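Local atomic coordinates of macrodomain protein (Streptomyces coelicolor, PDB entry 5E3B), a protein that probably removes ADP-ribose from modified targets such as ADP-ribosylated thymidine in DNA. Residues 130-144 with 164-176. Residues are numbered along the deposited sequence; the frame is centred on the assembly and turned at random.
Sequences ADRAAELEASVHLPR and RLTRRGIPVTVYD. With NA (sodium ion), chain C.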
# COMPACT_ATOMS: atom_id res chain seq x y z
N ALA A 130 3.55 8.83 -1.34
CA ALA A 130 3.25 10.23 -1.21
C ALA A 130 3.69 11.01 -2.44
O ALA A 130 2.93 11.83 -2.91
CB ALA A 130 3.81 10.81 0.02
N ASP A 131 4.91 10.77 -2.92
CA ASP A 131 5.37 11.49 -4.16
C ASP A 131 4.37 11.28 -5.28
O ASP A 131 4.00 12.19 -6.05
CB ASP A 131 6.75 11.07 -4.56
CG ASP A 131 7.83 11.35 -3.46
OD1 ASP A 131 7.66 12.30 -2.66
OD2 ASP A 131 8.80 10.56 -3.34
N ARG A 132 3.99 10.01 -5.50
CA ARG A 132 3.08 9.68 -6.65
C ARG A 132 1.69 10.19 -6.45
O ARG A 132 1.03 10.73 -7.36
CB ARG A 132 3.18 8.18 -6.87
CG ARG A 132 2.48 7.58 -8.09
CD ARG A 132 3.16 8.02 -9.37
NE ARG A 132 2.47 7.37 -10.50
CZ ARG A 132 1.99 8.02 -11.58
NH1 ARG A 132 2.10 9.31 -11.75
NH2 ARG A 132 1.37 7.29 -12.52
N ALA A 133 1.16 10.10 -5.20
CA ALA A 133 -0.16 10.61 -4.89
C ALA A 133 -0.19 12.09 -5.01
O ALA A 133 -1.18 12.63 -5.57
CB ALA A 133 -0.61 10.13 -3.49
N ALA A 134 0.89 12.77 -4.69
CA ALA A 134 0.86 14.25 -4.84
C ALA A 134 0.76 14.63 -6.31
O ALA A 134 -0.09 15.43 -6.68
CB ALA A 134 2.04 14.84 -4.20
N GLU A 135 1.56 13.97 -7.16
CA GLU A 135 1.43 14.33 -8.58
C GLU A 135 0.15 13.94 -9.23
O GLU A 135 -0.30 14.67 -10.11
CB GLU A 135 2.60 13.92 -9.39
CG GLU A 135 2.76 12.49 -9.57
CD GLU A 135 4.03 12.16 -10.36
OE1 GLU A 135 4.81 13.04 -10.77
OE2 GLU A 135 4.19 10.97 -10.58
N LEU A 136 -0.48 12.85 -8.79
CA LEU A 136 -1.79 12.43 -9.27
C LEU A 136 -2.98 13.18 -8.64
O LEU A 136 -4.11 12.93 -9.02
CB LEU A 136 -2.00 10.95 -9.00
CG LEU A 136 -1.19 10.01 -9.92
CD1 LEU A 136 -1.37 8.60 -9.39
CD2 LEU A 136 -1.68 9.98 -11.36
N GLU A 137 -2.70 13.99 -7.64
CA GLU A 137 -3.72 14.63 -6.79
C GLU A 137 -4.66 13.56 -6.23
O GLU A 137 -5.88 13.67 -6.20
CB GLU A 137 -4.49 15.70 -7.60
CG GLU A 137 -3.56 16.86 -7.92
CD GLU A 137 -4.29 18.06 -8.54
OE1 GLU A 137 -5.53 18.04 -8.69
OE2 GLU A 137 -3.57 19.03 -8.88
N ALA A 138 -4.07 12.48 -5.72
CA ALA A 138 -4.85 11.36 -5.27
C ALA A 138 -5.07 11.39 -3.76
O ALA A 138 -4.21 11.81 -3.01
CB ALA A 138 -4.17 10.08 -5.67
N SER A 139 -6.18 10.77 -3.36
CA SER A 139 -6.29 10.35 -1.95
C SER A 139 -5.77 8.93 -1.79
O SER A 139 -5.76 8.14 -2.78
CB SER A 139 -7.75 10.40 -1.53
OG SER A 139 -8.60 9.61 -2.32
N VAL A 140 -5.33 8.59 -0.57
CA VAL A 140 -4.69 7.30 -0.30
C VAL A 140 -5.56 6.48 0.66
O VAL A 140 -6.17 7.07 1.57
CB VAL A 140 -3.26 7.49 0.20
CG1 VAL A 140 -2.68 6.20 0.63
CG2 VAL A 140 -2.43 8.14 -0.92
N HIS A 141 -5.67 5.19 0.39
CA HIS A 141 -6.62 4.25 1.04
C HIS A 141 -5.84 3.03 1.42
O HIS A 141 -5.21 2.35 0.56
CB HIS A 141 -7.74 3.96 0.03
CG HIS A 141 -8.47 5.19 -0.35
ND1 HIS A 141 -9.54 5.68 0.37
CD2 HIS A 141 -8.21 6.12 -1.30
CE1 HIS A 141 -9.96 6.80 -0.17
NE2 HIS A 141 -9.14 7.13 -1.15
N LEU A 142 -5.77 2.76 2.76
CA LEU A 142 -4.94 1.72 3.25
C LEU A 142 -5.71 0.79 4.20
O LEU A 142 -6.50 1.25 5.00
CB LEU A 142 -3.71 2.22 4.02
CG LEU A 142 -2.69 3.21 3.41
CD1 LEU A 142 -3.06 4.54 3.91
CD2 LEU A 142 -1.25 2.81 3.70
N PRO A 143 -5.47 -0.49 4.09
CA PRO A 143 -6.02 -1.34 5.12
C PRO A 143 -5.16 -1.23 6.36
O PRO A 143 -3.98 -1.05 6.34
CB PRO A 143 -5.84 -2.71 4.53
CG PRO A 143 -4.62 -2.61 3.67
CD PRO A 143 -4.70 -1.28 3.10
N ARG A 144 -5.89 -1.40 7.46
CA ARG A 144 -5.34 -1.35 8.74
C ARG A 144 -4.72 -2.66 8.86
O ARG A 144 -5.30 -3.72 8.42
CB ARG A 144 -6.51 -1.13 9.76
CG ARG A 144 -6.08 -1.21 11.16
CD ARG A 144 -7.33 -1.30 12.02
NE ARG A 144 -7.91 0.02 12.18
CZ ARG A 144 -7.47 0.95 13.02
NH1 ARG A 144 -8.09 2.11 13.02
NH2 ARG A 144 -6.42 0.76 13.83
N ARG A 164 4.65 10.75 6.47
CA ARG A 164 4.94 10.72 5.05
C ARG A 164 3.78 11.16 4.16
O ARG A 164 4.00 11.68 3.02
CB ARG A 164 5.36 9.30 4.56
CG ARG A 164 6.57 8.71 5.28
CD ARG A 164 7.78 9.61 4.97
NE ARG A 164 9.01 8.91 5.15
CZ ARG A 164 9.60 8.60 6.28
NH1 ARG A 164 10.74 7.86 6.16
NH2 ARG A 164 9.26 9.13 7.49
N LEU A 165 2.54 10.95 4.63
CA LEU A 165 1.35 11.26 3.87
C LEU A 165 0.63 12.44 4.42
O LEU A 165 0.53 13.43 3.71
CB LEU A 165 0.43 10.07 3.77
CG LEU A 165 1.03 8.87 3.00
CD1 LEU A 165 0.31 7.56 3.21
CD2 LEU A 165 1.01 9.23 1.51
N THR A 166 0.03 12.37 5.61
CA THR A 166 -0.69 13.51 6.17
C THR A 166 0.11 14.81 6.16
O THR A 166 -0.45 15.87 5.73
CB THR A 166 -1.16 13.15 7.63
OG1 THR A 166 -1.93 11.96 7.49
CG2 THR A 166 -2.05 14.28 8.10
N ARG A 167 1.38 14.71 6.48
CA ARG A 167 2.29 15.86 6.55
C ARG A 167 2.34 16.59 5.21
O ARG A 167 2.55 17.79 5.15
CB ARG A 167 3.68 15.40 6.93
CG ARG A 167 4.69 16.51 7.26
CD ARG A 167 6.09 15.97 7.49
NE ARG A 167 6.55 15.22 6.32
CZ ARG A 167 7.10 15.74 5.23
NH1 ARG A 167 7.37 14.93 4.24
NH2 ARG A 167 7.31 17.05 5.10
N ARG A 168 2.16 15.85 4.15
CA ARG A 168 2.13 16.47 2.82
C ARG A 168 0.81 16.87 2.31
O ARG A 168 0.73 17.29 1.14
CB ARG A 168 2.82 15.51 1.91
CG ARG A 168 4.27 15.72 2.22
CD ARG A 168 5.11 14.95 1.37
NE ARG A 168 5.10 15.33 -0.07
CZ ARG A 168 5.76 14.52 -0.89
NH1 ARG A 168 6.44 13.50 -0.40
NH2 ARG A 168 5.79 14.75 -2.16
N GLY A 169 -0.21 16.88 3.14
CA GLY A 169 -1.52 17.26 2.76
C GLY A 169 -2.28 16.23 1.93
O GLY A 169 -3.33 16.57 1.40
N ILE A 170 -1.83 14.99 1.95
CA ILE A 170 -2.49 13.93 1.20
C ILE A 170 -3.61 13.34 2.08
O ILE A 170 -3.34 12.83 3.17
CB ILE A 170 -1.52 12.88 0.75
CG1 ILE A 170 -0.46 13.51 -0.22
CG2 ILE A 170 -2.23 11.69 0.12
CD1 ILE A 170 0.69 12.61 -0.31
N PRO A 171 -4.85 13.32 1.57
CA PRO A 171 -5.91 12.67 2.36
C PRO A 171 -5.64 11.16 2.53
O PRO A 171 -5.29 10.48 1.57
CB PRO A 171 -7.16 12.86 1.53
CG PRO A 171 -6.82 13.94 0.48
CD PRO A 171 -5.36 13.85 0.28
N VAL A 172 -5.87 10.63 3.73
CA VAL A 172 -5.70 9.25 3.98
C VAL A 172 -6.92 8.67 4.68
O VAL A 172 -7.48 9.27 5.63
CB VAL A 172 -4.48 9.02 4.88
CG1 VAL A 172 -4.42 7.57 5.32
CG2 VAL A 172 -3.19 9.38 4.17
N THR A 173 -7.34 7.53 4.23
CA THR A 173 -8.35 6.75 4.94
C THR A 173 -7.82 5.36 5.22
O THR A 173 -7.25 4.66 4.39
CB THR A 173 -9.62 6.65 4.09
OG1 THR A 173 -10.10 7.93 3.64
CG2 THR A 173 -10.73 5.83 4.76
N VAL A 174 -7.99 4.91 6.50
CA VAL A 174 -7.53 3.63 7.00
C VAL A 174 -8.75 2.75 7.27
O VAL A 174 -9.68 3.16 7.96
CB VAL A 174 -6.72 3.80 8.31
CG1 VAL A 174 -6.41 2.52 9.05
CG2 VAL A 174 -5.47 4.61 8.04
N TYR A 175 -8.73 1.57 6.65
CA TYR A 175 -9.92 0.67 6.66
C TYR A 175 -9.71 -0.56 7.53
O TYR A 175 -8.71 -1.25 7.51
CB TYR A 175 -10.16 0.19 5.21
CG TYR A 175 -10.54 1.23 4.26
CD1 TYR A 175 -9.56 2.10 3.71
CD2 TYR A 175 -11.86 1.42 3.81
CE1 TYR A 175 -9.91 3.09 2.83
CE2 TYR A 175 -12.20 2.42 2.89
CZ TYR A 175 -11.20 3.25 2.36
OH TYR A 175 -11.58 4.23 1.47
N ASP A 176 -10.73 -0.81 8.34
CA ASP A 176 -10.83 -2.09 9.05
C ASP A 176 -11.83 -3.04 8.35
O ASP A 176 -12.87 -2.67 8.01
CB ASP A 176 -11.28 -1.90 10.51
CG ASP A 176 -10.83 -3.05 11.49
OD1 ASP A 176 -10.01 -3.97 11.15
OD2 ASP A 176 -11.31 -2.98 12.68
NA NA C . -13.23 -1.31 13.16
O HOH W 1 -8.46 9.19 1.77
O HOH W 2 -12.80 1.03 11.41
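The rings of His141 and Tyr175 meet rim to rim, with their planes at 47°. Tyr175 OH lies at the edge of the imidazole, 2.7 Å from His141 ND1, and the two share a hydrogen bond. His141 NE2 donates to Ser139 OG at 2.8 Å. Bonds at both nitrogens thus fix the turn of the ring. Leu142 O lies at the edge of the Tyr175 ring. The Arg168 guanidinium has Ala130 CB over one face and Asp131 OD1 at its edge. Arg168 NH1 and NH2 form a salt bridge, both donating to Asp131 OD1, NH1 the closer at 2.8 Å. A bend at chi3 (66°) turns the Arg168 chain to present this end.

Strands 139-143 and 172-176 are parallel neighbours in the central sheet of the macrodomain fold, joined by a beta-alpha-beta crossover through helix 154-166. Five backbone hydrogen bonds tie them, from Val140 N to Pro171 O through Arg144 N to Tyr175 O. Water 1 donates to Val140 O and also bonds Thr173 OG1.

On the sheet face of Val140 and Leu142, Leu142 CD1 packs on Val172 CG1 at 3.6 Å. Val140 CG2 meets Ile170 CG2 at 3.7 Å. Ile170 CD1 reaches Ala130 CB at 3.6 Å, so the loop leading into strand 172-176 packs on helix 119-136 as well as on strand 139-143. At the far end, Asp176 OD2 binds a sodium ion at 2.6 Å.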